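Local coordinates for protein nucleoporin NUP82 (Saccharomyces cerevisiae, PDB 3PBP) that serves as a structural component of the nuclear pore complex, and through its N-terminal domain, the part described here, interacts with the nucleoporin NUP116, at residues Ile287-Gly292 / Leu348-Arg353; Cys81-Asn86 / Lys128-His133; Ile420-Asn425 / Met440-Leu445; Lys135-Ser140 / Pro213-Leu218. The protein carries 1 engineered substitution. One frame throughout, in Å; residues are numbered along the deposited sequence.

Contact 1. Residues Ile287-Gly292 / Leu348-Arg353; sequences INPFPG and LVLIER
Leu350 turns its CG opposite the backbone N (chi1 -180°), and this carries its branch across to Pro289 and Pro291. Arg353 makes the same choice at chi1 (-174°) and stays extended as far as NE, which brings NH1 of its guanidinium near CB of Pro291, at an oblique approach. The two prolines receive these groups differently. Pro289, preceded by a cis peptide bond, crosses the Leu350 side chain at about a right angle, with CD 3.8 Å from Leu350 CB, while its carbonyl O lies 3.7 Å from Leu350 CD2. Pro291 comes to the same methyl from farther off, its CG 4.4 Å from Leu350 CD2, and its CB is 4.1 Å from Arg353 NH1.

Before the prolines, the backbones run as parallel strands. Asn288 N donates its hydrogen to Leu348 O at 2.9 Å in a nearly straight bond (173°). Leu350 N returns a bond to Asn288 O at 2.8 Å, but it comes from above the carbonyl plane and not along a lone pair. Val349 CG1 packs 3.5 Å from that same oxygen, Asn288 O. The pairing stops where the cis proline turns the chain.

The Arg353 guanidinium forms salt bridges to Asp321 and Glu293, which probably balance its charge. Ile287 makes backbone hydrogen bonds to the NUP116 chain. Strand 286-288 is the outermost strand of its sheet within this chain, paired with 347-355, whose other side carries strand 323-329, with a classic bulge at Ile351 and Glu352 facing Leu326; helix 387-399 covers Ile351.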
loop_
_atom_site.group_PDB
_atom_site.type_symbol
_atom_site.label_atom_id
_atom_site.label_comp_id
_atom_site.label_asym_id
_atom_site.label_seq_id
_atom_site.Cartn_x
_atom_site.Cartn_y
_atom_site.Cartn_z
ATOM N N ILE A 287 7.304 5.923 12.532
ATOM C CA ILE A 287 7.836 7.090 11.816
ATOM C C ILE A 287 8.522 7.937 12.876
ATOM O O ILE A 287 7.878 8.714 13.572
ATOM C CB ILE A 287 6.721 7.927 11.133
ATOM C CG1 ILE A 287 5.957 7.067 10.117
ATOM C CG2 ILE A 287 7.335 9.128 10.429
ATOM C CD1 ILE A 287 4.859 7.804 9.398
ATOM N N ASN A 288 9.836 7.783 12.990
ATOM C CA ASN A 288 10.610 8.476 14.005
ATOM C C ASN A 288 11.594 9.510 13.463
ATOM O O ASN A 288 12.426 9.203 12.611
ATOM C CB ASN A 288 11.377 7.432 14.804
ATOM C CG ASN A 288 11.890 7.959 16.118
ATOM O OD1 ASN A 288 11.953 9.164 16.339
ATOM N ND2 ASN A 288 12.275 7.055 16.997
ATOM N N PRO A 289 11.526 10.757 13.957
ATOM C CA PRO A 289 10.611 11.285 14.974
ATOM C C PRO A 289 9.398 11.964 14.335
ATOM O O PRO A 289 9.552 12.890 13.546
ATOM C CB PRO A 289 11.490 12.275 15.719
ATOM C CG PRO A 289 12.297 12.881 14.591
ATOM C CD PRO A 289 12.676 11.670 13.761
ATOM N N PHE A 290 8.197 11.519 14.685
ATOM C CA PHE A 290 6.987 12.103 14.121
ATOM C C PHE A 290 6.691 13.516 14.618
ATOM O O PHE A 290 6.608 13.751 15.823
ATOM C CB PHE A 290 5.781 11.223 14.416
ATOM C CG PHE A 290 4.560 11.635 13.663
ATOM C CD1 PHE A 290 4.529 11.544 12.270
ATOM C CD2 PHE A 290 3.462 12.161 14.325
ATOM C CE1 PHE A 290 3.418 11.978 11.543
ATOM C CE2 PHE A 290 2.345 12.597 13.607
ATOM C CZ PHE A 290 2.325 12.506 12.208
ATOM N N PRO A 291 6.509 14.475 13.689
ATOM C CA PRO A 291 6.217 15.888 13.983
ATOM C C PRO A 291 4.925 16.040 14.772
ATOM O O PRO A 291 3.871 15.574 14.334
ATOM C CB PRO A 291 6.092 16.518 12.594
ATOM C CG PRO A 291 6.938 15.634 11.731
ATOM C CD PRO A 291 6.578 14.260 12.233
ATOM N N GLY A 292 5.001 16.704 15.919
ATOM C CA GLY A 292 3.818 16.886 16.737
ATOM C C GLY A 292 2.625 17.557 16.069
ATOM O O GLY A 292 1.492 17.133 16.274
ATOM N N LEU A 348 10.777 3.635 9.842
ATOM C CA LEU A 348 11.053 4.767 8.978
ATOM C C LEU A 348 11.570 5.914 9.845
ATOM O O LEU A 348 11.131 6.118 10.981
ATOM C CB LEU A 348 9.794 5.217 8.253
ATOM C CG LEU A 348 9.304 4.336 7.121
ATOM C CD1 LEU A 348 8.006 4.904 6.597
ATOM C CD2 LEU A 348 10.357 4.275 6.028
ATOM N N VAL A 349 12.499 6.673 9.293
ATOM C CA VAL A 349 13.087 7.786 10.000
ATOM C C VAL A 349 12.829 9.076 9.235
ATOM O O VAL A 349 12.927 9.094 8.017
ATOM C CB VAL A 349 14.605 7.547 10.150
ATOM C CG1 VAL A 349 15.280 8.766 10.707
ATOM C CG2 VAL A 349 14.839 6.363 11.067
ATOM N N LEU A 350 12.497 10.150 9.949
ATOM C CA LEU A 350 12.239 11.448 9.318
ATOM C C LEU A 350 13.539 12.157 9.000
ATOM O O LEU A 350 14.363 12.343 9.885
ATOM C CB LEU A 350 11.424 12.360 10.239
ATOM C CG LEU A 350 11.103 13.741 9.656
ATOM C CD1 LEU A 350 9.736 13.707 8.988
ATOM C CD2 LEU A 350 11.100 14.775 10.746
ATOM N N ILE A 351 13.719 12.552 7.743
ATOM C CA ILE A 351 14.924 13.265 7.323
ATOM C C ILE A 351 14.648 14.757 7.211
ATOM O O ILE A 351 15.489 15.578 7.551
ATOM C CB ILE A 351 15.429 12.762 5.963
ATOM C CG1 ILE A 351 16.013 11.354 6.110
ATOM C CG2 ILE A 351 16.478 13.703 5.424
ATOM C CD1 ILE A 351 16.486 10.740 4.805
ATOM N N GLU A 352 13.460 15.101 6.728
ATOM C CA GLU A 352 13.071 16.494 6.578
ATOM C C GLU A 352 11.554 16.683 6.422
ATOM O O GLU A 352 10.821 15.764 6.044
ATOM C CB GLU A 352 13.782 17.112 5.365
ATOM C CG GLU A 352 12.993 18.258 4.725
ATOM C CD GLU A 352 13.688 18.890 3.545
ATOM O OE1 GLU A 352 14.151 18.137 2.659
ATOM O OE2 GLU A 352 13.755 20.142 3.506
ATOM N N ARG A 353 11.095 17.887 6.736
ATOM C CA ARG A 353 9.699 18.234 6.578
ATOM C C ARG A 353 9.632 19.494 5.690
ATOM O O ARG A 353 10.409 20.438 5.865
ATOM C CB ARG A 353 9.051 18.503 7.929
ATOM C CG ARG A 353 7.559 18.726 7.810
ATOM C CD ARG A 353 6.951 19.146 9.105
ATOM N NE ARG A 353 5.523 19.357 8.940
ATOM C CZ ARG A 353 4.743 19.890 9.873
ATOM N NH1 ARG A 353 5.269 20.264 11.034
ATOM N NH2 ARG A 353 3.444 20.046 9.650
#

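Contact 2. Residues Cys81-Asn86 / Lys128-His133; sequences CLFNDN and KKVLFH
Val130 is the bump of this contact and the Phe83 ring the flat wall it rests on. CG2 of Val130 stands over the middle of one ring face, 3.6 Å from the centroid of Phe83 and only 10° off the ring normal, a clear CH-pi contact. CB of Val130 follows over the same face, 3.7 Å from Phe83 CE1. The ring is set there by a chi1 of 66°, which places CG between the backbone N and the carbonyl carbon. The other valine methyl, CG1, points to the thiol, 3.8 Å from Cys81 SG. Val130 therefore fills the hollow between Phe83 and Cys81, while Cys81 in turn enters a notch between Val130 and Phe132, its CB 3.9 Å from Phe132 CZ.

The strands 81-83 and 128-132 run nearly antiparallel, but at an axis separation of 8.8 Å they are too far apart to pair. They belong to different four-stranded sheets, so this is side-chain packing between successive blades of the beta-propeller. Ile88 of strand 87-92 also packs on Cys81, Phe83 and Val130, and His70 meets the Phe83 ring.

With an alanine in place of Phe83, the Val130 methyl would probably lose its aromatic seat and a gap would open between the blades. Cohesion here comes from apolar contact and the pi face, so it depends on shape rather than on polar pairing.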
loop_
_atom_site.group_PDB
_atom_site.type_symbol
_atom_site.label_atom_id
_atom_site.label_comp_id
_atom_site.label_asym_id
_atom_site.label_seq_id
_atom_site.Cartn_x
_atom_site.Cartn_y
_atom_site.Cartn_z
ATOM N N CYS A 81 -3.830 1.620 -19.233
ATOM C CA CYS A 81 -4.893 1.107 -18.404
ATOM C C CYS A 81 -5.881 2.241 -18.190
ATOM O O CYS A 81 -5.542 3.262 -17.585
ATOM C CB CYS A 81 -4.352 0.630 -17.062
ATOM S SG CYS A 81 -5.621 -0.147 -16.048
ATOM N N LEU A 82 -7.091 2.068 -18.717
ATOM C CA LEU A 82 -8.137 3.078 -18.594
ATOM C C LEU A 82 -9.199 2.514 -17.658
ATOM O O LEU A 82 -9.686 1.385 -17.850
ATOM C CB LEU A 82 -8.724 3.403 -19.977
ATOM C CG LEU A 82 -7.660 3.657 -21.058
ATOM C CD1 LEU A 82 -7.239 2.318 -21.632
ATOM C CD2 LEU A 82 -8.177 4.556 -22.157
ATOM N N PHE A 83 -9.545 3.289 -16.629
ATOM C CA PHE A 83 -10.520 2.817 -15.653
ATOM C C PHE A 83 -11.306 3.905 -14.940
ATOM O O PHE A 83 -10.926 5.075 -14.927
ATOM C CB PHE A 83 -9.819 1.970 -14.585
ATOM C CG PHE A 83 -8.861 2.758 -13.723
ATOM C CD1 PHE A 83 -7.568 3.045 -14.167
ATOM C CD2 PHE A 83 -9.257 3.241 -12.480
ATOM C CE1 PHE A 83 -6.680 3.806 -13.380
ATOM C CE2 PHE A 83 -8.383 4.003 -11.686
ATOM C CZ PHE A 83 -7.096 4.284 -12.137
ATOM N N ASN A 84 -12.415 3.490 -14.344
ATOM C CA ASN A 84 -13.253 4.379 -13.566
ATOM C C ASN A 84 -13.604 3.609 -12.294
ATOM O O ASN A 84 -12.921 2.643 -11.938
ATOM C CB ASN A 84 -14.514 4.789 -14.342
ATOM C CG ASN A 84 -15.385 3.601 -14.761
ATOM O OD1 ASN A 84 -15.095 2.437 -14.451
ATOM N ND2 ASN A 84 -16.470 3.903 -15.473
ATOM N N ASP A 85 -14.656 4.017 -11.600
ATOM C CA ASP A 85 -15.016 3.332 -10.365
ATOM C C ASP A 85 -15.670 1.973 -10.612
ATOM O O ASP A 85 -15.862 1.185 -9.680
ATOM C CB ASP A 85 -15.959 4.215 -9.556
ATOM C CG ASP A 85 -17.241 4.532 -10.304
ATOM O OD1 ASP A 85 -17.166 5.016 -11.461
ATOM O OD2 ASP A 85 -18.329 4.299 -9.730
ATOM N N ASN A 86 -15.974 1.677 -11.871
ATOM C CA ASN A 86 -16.660 0.445 -12.160
ATOM C C ASN A 86 -15.939 -0.563 -13.028
ATOM O O ASN A 86 -16.075 -1.765 -12.819
ATOM C CB ASN A 86 -18.025 0.793 -12.772
ATOM C CG ASN A 86 -18.830 -0.442 -13.154
ATOM O OD1 ASN A 86 -18.593 -1.055 -14.207
ATOM N ND2 ASN A 86 -19.776 -0.823 -12.296
ATOM N N LYS A 128 -11.073 2.308 -6.569
ATOM C CA LYS A 128 -10.548 3.573 -6.095
ATOM C C LYS A 128 -9.250 3.929 -6.836
ATOM O O LYS A 128 -9.055 5.077 -7.264
ATOM C CB LYS A 128 -10.301 3.494 -4.587
ATOM C CG LYS A 128 -9.933 4.822 -3.955
ATOM C CD LYS A 128 -9.800 4.709 -2.445
ATOM C CE LYS A 128 -9.466 6.072 -1.837
ATOM N NZ LYS A 128 -9.492 6.063 -0.348
ATOM N N LYS A 129 -8.370 2.942 -6.999
ATOM C CA LYS A 129 -7.108 3.178 -7.683
ATOM C C LYS A 129 -6.551 1.918 -8.337
ATOM O O LYS A 129 -6.783 0.805 -7.857
ATOM C CB LYS A 129 -6.074 3.743 -6.707
ATOM C CG LYS A 129 -4.859 4.284 -7.411
ATOM C CD LYS A 129 -3.835 4.868 -6.466
ATOM C CE LYS A 129 -2.724 5.542 -7.278
ATOM N NZ LYS A 129 -1.681 6.233 -6.467
ATOM N N VAL A 130 -5.817 2.114 -9.436
ATOM C CA VAL A 130 -5.189 1.024 -10.185
ATOM C C VAL A 130 -3.736 1.342 -10.503
ATOM O O VAL A 130 -3.399 2.457 -10.859
ATOM C CB VAL A 130 -5.914 0.763 -11.514
ATOM C CG1 VAL A 130 -5.188 -0.336 -12.299
ATOM C CG2 VAL A 130 -7.349 0.365 -11.243
ATOM N N LEU A 131 -2.883 0.338 -10.386
ATOM C CA LEU A 131 -1.454 0.492 -10.665
ATOM C C LEU A 131 -0.911 -0.734 -11.370
ATOM O O LEU A 131 -1.331 -1.857 -11.074
ATOM C CB LEU A 131 -0.661 0.614 -9.363
ATOM C CG LEU A 131 -0.842 1.822 -8.466
ATOM C CD1 LEU A 131 -0.032 1.627 -7.215
ATOM C CD2 LEU A 131 -0.409 3.055 -9.219
ATOM N N PHE A 132 0.023 -0.536 -12.294
ATOM C CA PHE A 132 0.661 -1.681 -12.940
ATOM C C PHE A 132 1.701 -2.186 -11.931
ATOM O O PHE A 132 2.278 -1.394 -11.187
ATOM C CB PHE A 132 1.402 -1.254 -14.190
ATOM C CG PHE A 132 0.570 -1.236 -15.413
ATOM C CD1 PHE A 132 0.091 -2.425 -15.966
ATOM C CD2 PHE A 132 0.265 -0.030 -16.031
ATOM C CE1 PHE A 132 -0.688 -2.410 -17.128
ATOM C CE2 PHE A 132 -0.510 0.002 -17.192
ATOM C CZ PHE A 132 -0.988 -1.192 -17.742
ATOM N N HIS A 133 1.941 -3.489 -11.879
ATOM C CA HIS A 133 2.961 -3.975 -10.966
ATOM C C HIS A 133 4.256 -3.627 -11.699
ATOM O O HIS A 133 4.463 -4.027 -12.842
ATOM C CB HIS A 133 2.830 -5.480 -10.732
ATOM C CG HIS A 133 3.683 -5.984 -9.609
ATOM N ND1 HIS A 133 5.062 -5.999 -9.665
ATOM C CD2 HIS A 133 3.352 -6.485 -8.396
ATOM C CE1 HIS A 133 5.542 -6.492 -8.537
ATOM N NE2 HIS A 133 4.525 -6.794 -7.748
#

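Contact 3. Residues Ile420-Asn425 / Met440-Leu445; sequences IERIPN and MSNKTL
Asn425 and Met440 (deposited as selenomethionine) exchange two backbone hydrogen bonds, forming an antiparallel hydrogen-bonded pair. Asn425 N reaches Met440 O at 2.8 Å, in the carbonyl plane and on a lone pair, and Met440 N returns to Asn425 O at 2.9 Å, also in plane. Both are close to straight, at 164° and 168°.

Van der Waals contact lies beside this pair. CB of Asn425 and CB of Met440 are 3.8 Å apart, but beyond CB both side chains lead away from the contact, the selenomethionine bending at chi2 and chi3. CB of Pro424 also packs against Met440 O, on the approach to the bridge.

Turn-forming polar groups shape the segment 440-445. Ser441 OG accepts from Thr444 N at 2.9 Å, an ST motif, and Asn442 OD1 accepts from Lys443 N in the plane of its amide.

Arg422 and Asn442 make up the solvent-facing end. Their side chains cross at about a right angle, with guanidinium and amide planes 50° apart. Arg422 NE and Asn442 ND2 are modelled 2.8 Å apart, yet both are donors, so the pair is not a hydrogen bond and the detailed placement is doubtful.

The bridge lies at the start of strand 425-431 and the end of strand 434-440, the open end of that hairpin. Strand 24-29 lies against it: Asn425 OD1 accepts from Ile26 N, and Met440 packs on Arg24 and Ile26. Pro424 also touches Ile381 of strand 380-385.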
loop_
_atom_site.group_PDB
_atom_site.type_symbol
_atom_site.label_atom_id
_atom_site.label_comp_id
_atom_site.label_asym_id
_atom_site.label_seq_id
_atom_site.Cartn_x
_atom_site.Cartn_y
_atom_site.Cartn_z
ATOM N N ILE A 420 -0.948 26.096 -13.008
ATOM C CA ILE A 420 -1.956 25.253 -13.632
ATOM C C ILE A 420 -3.344 25.673 -13.194
ATOM O O ILE A 420 -3.505 26.598 -12.399
ATOM C CB ILE A 420 -1.781 23.782 -13.239
ATOM C CG1 ILE A 420 -1.876 23.655 -11.717
ATOM C CG2 ILE A 420 -0.458 23.263 -13.753
ATOM C CD1 ILE A 420 -1.985 22.242 -11.213
ATOM N N GLU A 421 -4.343 24.967 -13.710
ATOM C CA GLU A 421 -5.726 25.246 -13.384
ATOM C C GLU A 421 -6.456 23.943 -13.152
ATOM O O GLU A 421 -7.376 23.865 -12.344
ATOM C CB GLU A 421 -6.392 26.016 -14.525
ATOM C CG GLU A 421 -6.534 27.502 -14.255
ATOM C CD GLU A 421 -6.899 28.292 -15.499
ATOM O OE1 GLU A 421 -7.895 27.933 -16.166
ATOM O OE2 GLU A 421 -6.187 29.274 -15.808
ATOM N N ARG A 422 -6.035 22.916 -13.874
ATOM C CA ARG A 422 -6.644 21.595 -13.770
ATOM C C ARG A 422 -5.474 20.629 -13.610
ATOM O O ARG A 422 -4.636 20.551 -14.513
ATOM C CB ARG A 422 -7.394 21.273 -15.067
ATOM C CG ARG A 422 -8.270 22.403 -15.597
ATOM C CD ARG A 422 -9.649 22.325 -14.995
ATOM N NE ARG A 422 -10.217 20.993 -15.184
ATOM C CZ ARG A 422 -11.443 20.641 -14.812
ATOM N NH1 ARG A 422 -12.244 21.526 -14.227
ATOM N NH2 ARG A 422 -11.866 19.400 -15.017
ATOM N N ILE A 423 -5.401 19.912 -12.483
ATOM C CA ILE A 423 -4.305 18.957 -12.256
ATOM C C ILE A 423 -3.848 18.365 -13.587
ATOM O O ILE A 423 -4.433 17.400 -14.090
ATOM C CB ILE A 423 -4.736 17.798 -11.354
ATOM C CG1 ILE A 423 -5.210 18.336 -10.000
ATOM C CG2 ILE A 423 -3.570 16.828 -11.178
ATOM C CD1 ILE A 423 -5.703 17.242 -9.052
ATOM N N PRO A 424 -2.782 18.934 -14.173
ATOM C CA PRO A 424 -2.280 18.447 -15.455
ATOM C C PRO A 424 -1.680 17.047 -15.468
ATOM O O PRO A 424 -1.442 16.419 -14.429
ATOM C CB PRO A 424 -1.274 19.525 -15.855
ATOM C CG PRO A 424 -0.694 19.911 -14.549
ATOM C CD PRO A 424 -1.913 20.005 -13.647
ATOM N N ASN A 425 -1.457 16.582 -16.688
ATOM C CA ASN A 425 -0.888 15.286 -16.973
ATOM C C ASN A 425 0.573 15.613 -17.315
ATOM O O ASN A 425 0.835 16.454 -18.175
ATOM C CB ASN A 425 -1.648 14.704 -18.174
ATOM C CG ASN A 425 -1.559 13.205 -18.262
ATOM O OD1 ASN A 425 -0.607 12.659 -18.815
ATOM N ND2 ASN A 425 -2.556 12.522 -17.715
HETATM N N MSE A 440 0.045 18.677 -19.797
HETATM C CA MSE A 440 -1.189 18.530 -20.545
HETATM C C MSE A 440 -2.403 18.819 -19.683
HETATM O O MSE A 440 -2.444 18.450 -18.513
HETATM C CB MSE A 440 -1.295 17.102 -21.076
HETATM C CG MSE A 440 -2.592 16.776 -21.819
HETATM SE SE MSE A 440 -2.582 17.362 -23.668
HETATM C CE MSE A 440 -0.859 16.590 -24.174
ATOM N N SER A 441 -3.392 19.483 -20.268
ATOM C CA SER A 441 -4.636 19.788 -19.571
ATOM C C SER A 441 -5.746 19.801 -20.612
ATOM O O SER A 441 -5.486 19.756 -21.818
ATOM C CB SER A 441 -4.567 21.144 -18.853
ATOM O OG SER A 441 -4.574 22.219 -19.772
ATOM N N ASN A 442 -6.984 19.833 -20.143
ATOM C CA ASN A 442 -8.126 19.862 -21.039
ATOM C C ASN A 442 -7.890 20.875 -22.151
ATOM O O ASN A 442 -7.898 20.537 -23.331
ATOM C CB ASN A 442 -9.379 20.255 -20.253
ATOM C CG ASN A 442 -9.076 21.236 -19.110
ATOM O OD1 ASN A 442 -8.380 22.244 -19.288
ATOM N ND2 ASN A 442 -9.608 20.939 -17.929
ATOM N N LYS A 443 -7.640 22.115 -21.738
ATOM C CA LYS A 443 -7.449 23.245 -22.633
ATOM C C LYS A 443 -6.057 23.499 -23.180
ATOM O O LYS A 443 -5.922 24.164 -24.210
ATOM C CB LYS A 443 -7.918 24.536 -21.940
ATOM C CG LYS A 443 -9.395 24.567 -21.540
ATOM C CD LYS A 443 -9.759 25.870 -20.826
ATOM C CE LYS A 443 -11.252 25.940 -20.520
ATOM N NZ LYS A 443 -11.639 27.217 -19.845
ATOM N N THR A 444 -5.019 22.996 -22.523
ATOM C CA THR A 444 -3.678 23.299 -23.008
ATOM C C THR A 444 -2.719 22.120 -23.172
ATOM O O THR A 444 -3.060 20.972 -22.910
ATOM C CB THR A 444 -3.016 24.374 -22.084
ATOM O OG1 THR A 444 -3.970 25.400 -21.789
ATOM C CG2 THR A 444 -1.823 25.034 -22.764
ATOM N N LEU A 445 -1.520 22.446 -23.646
ATOM C CA LEU A 445 -0.425 21.514 -23.853
ATOM C C LEU A 445 0.826 22.380 -23.877
ATOM O O LEU A 445 1.161 22.973 -24.899
ATOM C CB LEU A 445 -0.569 20.769 -25.178
ATOM C CG LEU A 445 0.684 19.982 -25.585
ATOM C CD1 LEU A 445 1.210 19.162 -24.412
ATOM C CD2 LEU A 445 0.346 19.091 -26.761
#

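Contact 4. Residues Lys135-Ser140 / Pro213-Leu218; sequences KSYRDS and PSVLLL
Pro213 opens a contact built on a single beta bridge, Ser136 with Leu216, between strand 215-217 and the turn that links propeller strands 127-132 and 141-146. Its ring packs on the serine, Pro213 CB being 3.7 Å from Ser136 CB. Val215 lies side by side with Tyr137, CG1 against the tyrosine CB, and its O accepts from Tyr137 N at 2.9 Å, nearly along the C=O axis. Leu216 turns CD1 back to 3.6 Å from Lys135 O. Leu217 N bonds to that same Lys135 O in an almost straight line (175°) but from above the carbonyl plane. The leucine side chain then crosses Tyr137 at about a right angle, with Leu217 CD2 at the ring edge, 4.1 Å from Tyr137 CD1; Lys269 makes a cation-pi contact with this ring.

The extended Lys135 chain runs past the carbonyl of Leu217, CD 3.4 Å from Leu217 O, and its amine has a long, weak ion pair with Asp222 and a weak hydrogen bond to the backbone O of Asp190. With an alanine here, Leu217 O would probably lose its aliphatic cover and Asp222 its distant positive mate. At Leu218, the last residue, CD1 lies 3.8 Å from Lys135 NZ.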
loop_
_atom_site.group_PDB
_atom_site.type_symbol
_atom_site.label_atom_id
_atom_site.label_comp_id
_atom_site.label_asym_id
_atom_site.label_seq_id
_atom_site.Cartn_x
_atom_site.Cartn_y
_atom_site.Cartn_z
ATOM N N LYS A 135 7.174 -4.761 -11.542
ATOM C CA LYS A 135 8.051 -5.833 -11.971
ATOM C C LYS A 135 7.392 -7.110 -12.478
ATOM O O LYS A 135 7.811 -8.223 -12.159
ATOM C CB LYS A 135 9.038 -6.152 -10.856
ATOM C CG LYS A 135 10.187 -5.182 -10.770
ATOM C CD LYS A 135 11.211 -5.706 -9.794
ATOM C CE LYS A 135 12.574 -5.075 -9.998
ATOM N NZ LYS A 135 13.573 -5.664 -9.031
ATOM N N SER A 136 6.355 -6.951 -13.281
ATOM C CA SER A 136 5.687 -8.104 -13.847
ATOM C C SER A 136 6.215 -8.258 -15.265
ATOM O O SER A 136 6.418 -7.280 -15.985
ATOM C CB SER A 136 4.168 -7.899 -13.850
ATOM O OG SER A 136 3.836 -6.602 -14.321
ATOM N N TYR A 137 6.476 -9.493 -15.654
ATOM C CA TYR A 137 6.959 -9.769 -16.997
ATOM C C TYR A 137 5.879 -9.328 -18.003
ATOM O O TYR A 137 4.695 -9.637 -17.849
ATOM C CB TYR A 137 7.254 -11.264 -17.124
ATOM C CG TYR A 137 7.714 -11.697 -18.488
ATOM C CD1 TYR A 137 8.935 -11.271 -19.006
ATOM C CD2 TYR A 137 6.921 -12.533 -19.269
ATOM C CE1 TYR A 137 9.350 -11.671 -20.267
ATOM C CE2 TYR A 137 7.329 -12.938 -20.530
ATOM C CZ TYR A 137 8.539 -12.506 -21.022
ATOM O OH TYR A 137 8.924 -12.912 -22.277
ATOM N N ARG A 138 6.292 -8.589 -19.023
ATOM C CA ARG A 138 5.363 -8.093 -20.027
ATOM C C ARG A 138 4.235 -7.238 -19.437
ATOM O O ARG A 138 3.146 -7.177 -20.003
ATOM C CB ARG A 138 4.766 -9.256 -20.818
ATOM C CG ARG A 138 5.797 -10.077 -21.570
ATOM C CD ARG A 138 5.302 -10.446 -22.955
ATOM N NE ARG A 138 4.176 -11.373 -22.927
ATOM C CZ ARG A 138 3.124 -11.294 -23.741
ATOM N NH1 ARG A 138 3.052 -10.321 -24.650
ATOM N NH2 ARG A 138 2.142 -12.190 -23.648
ATOM N N ASP A 139 4.499 -6.579 -18.308
ATOM C CA ASP A 139 3.520 -5.709 -17.649
ATOM C C ASP A 139 2.172 -6.377 -17.467
ATOM O O ASP A 139 1.147 -5.698 -17.461
ATOM C CB ASP A 139 3.309 -4.436 -18.466
ATOM C CG ASP A 139 4.569 -3.599 -18.583
ATOM O OD1 ASP A 139 5.093 -3.165 -17.536
ATOM O OD2 ASP A 139 5.036 -3.369 -19.718
ATOM N N SER A 140 2.183 -7.697 -17.296
ATOM C CA SER A 140 0.963 -8.493 -17.166
ATOM C C SER A 140 0.206 -8.461 -15.854
ATOM O O SER A 140 -0.740 -9.232 -15.680
ATOM C CB SER A 140 1.269 -9.955 -17.490
ATOM O OG SER A 140 2.259 -10.454 -16.607
ATOM N N PRO A 213 3.904 -10.553 -8.533
ATOM C CA PRO A 213 2.993 -10.810 -9.655
ATOM C C PRO A 213 3.115 -12.320 -9.933
ATOM O O PRO A 213 3.793 -13.014 -9.182
ATOM C CB PRO A 213 3.577 -9.934 -10.765
ATOM C CG PRO A 213 5.027 -10.048 -10.525
ATOM C CD PRO A 213 5.153 -9.926 -9.009
ATOM N N SER A 214 2.480 -12.840 -10.977
ATOM C CA SER A 214 2.570 -14.279 -11.255
ATOM C C SER A 214 3.880 -14.635 -11.960
ATOM O O SER A 214 4.338 -15.787 -11.906
ATOM C CB SER A 214 1.403 -14.722 -12.123
ATOM O OG SER A 214 1.571 -14.209 -13.434
ATOM N N VAL A 215 4.473 -13.650 -12.634
ATOM C CA VAL A 215 5.740 -13.847 -13.334
ATOM C C VAL A 215 6.559 -12.592 -13.072
ATOM O O VAL A 215 6.332 -11.544 -13.676
ATOM C CB VAL A 215 5.534 -14.033 -14.853
ATOM C CG1 VAL A 215 6.856 -14.224 -15.538
ATOM C CG2 VAL A 215 4.638 -15.216 -15.104
ATOM N N LEU A 216 7.514 -12.722 -12.160
ATOM C CA LEU A 216 8.360 -11.623 -11.735
ATOM C C LEU A 216 9.515 -11.238 -12.652
ATOM O O LEU A 216 10.319 -12.090 -13.053
ATOM C CB LEU A 216 8.906 -11.952 -10.355
ATOM C CG LEU A 216 9.718 -10.904 -9.604
ATOM C CD1 LEU A 216 8.815 -9.785 -9.131
ATOM C CD2 LEU A 216 10.405 -11.586 -8.416
ATOM N N LEU A 217 9.589 -9.939 -12.972
ATOM C CA LEU A 217 10.673 -9.380 -13.792
ATOM C C LEU A 217 11.830 -9.162 -12.823
ATOM O O LEU A 217 11.728 -8.387 -11.875
ATOM C CB LEU A 217 10.284 -8.031 -14.383
ATOM C CG LEU A 217 10.118 -7.895 -15.898
ATOM C CD1 LEU A 217 10.255 -6.424 -16.248
ATOM C CD2 LEU A 217 11.150 -8.718 -16.652
ATOM N N LEU A 218 12.936 -9.844 -13.049
ATOM C CA LEU A 218 14.068 -9.705 -12.150
ATOM C C LEU A 218 15.382 -9.887 -12.911
ATOM O O LEU A 218 15.621 -10.948 -13.474
ATOM C CB LEU A 218 13.936 -10.758 -11.047
ATOM C CG LEU A 218 14.723 -10.628 -9.744
ATOM C CD1 LEU A 218 14.309 -9.372 -9.026
ATOM C CD2 LEU A 218 14.450 -11.820 -8.871
#

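How the contacts relate
Along the chain the order is contact 2, contact 4, contact 1, contact 3, each closing before the next opens. Contacts 2 and 4 are neighbours, their centres about 18 Å apart, and they touch: His133 NE2 is 3.4 Å from Pro213 CD, and Phe132 CD1 is 3.7 Å from Asp139 O. They share one hairpin, since strand 127-132 serves contact 2 and the turn before strand 141-146 serves contact 4. Contact 1 lies across the chain's centre from both, in the five-stranded sheet that meets NUP116, and contact 3 is about 34 Å from it, centre to centre. Contacts 2 and 4 thus share one region of the propeller, while contacts 1 and 3 lie apart.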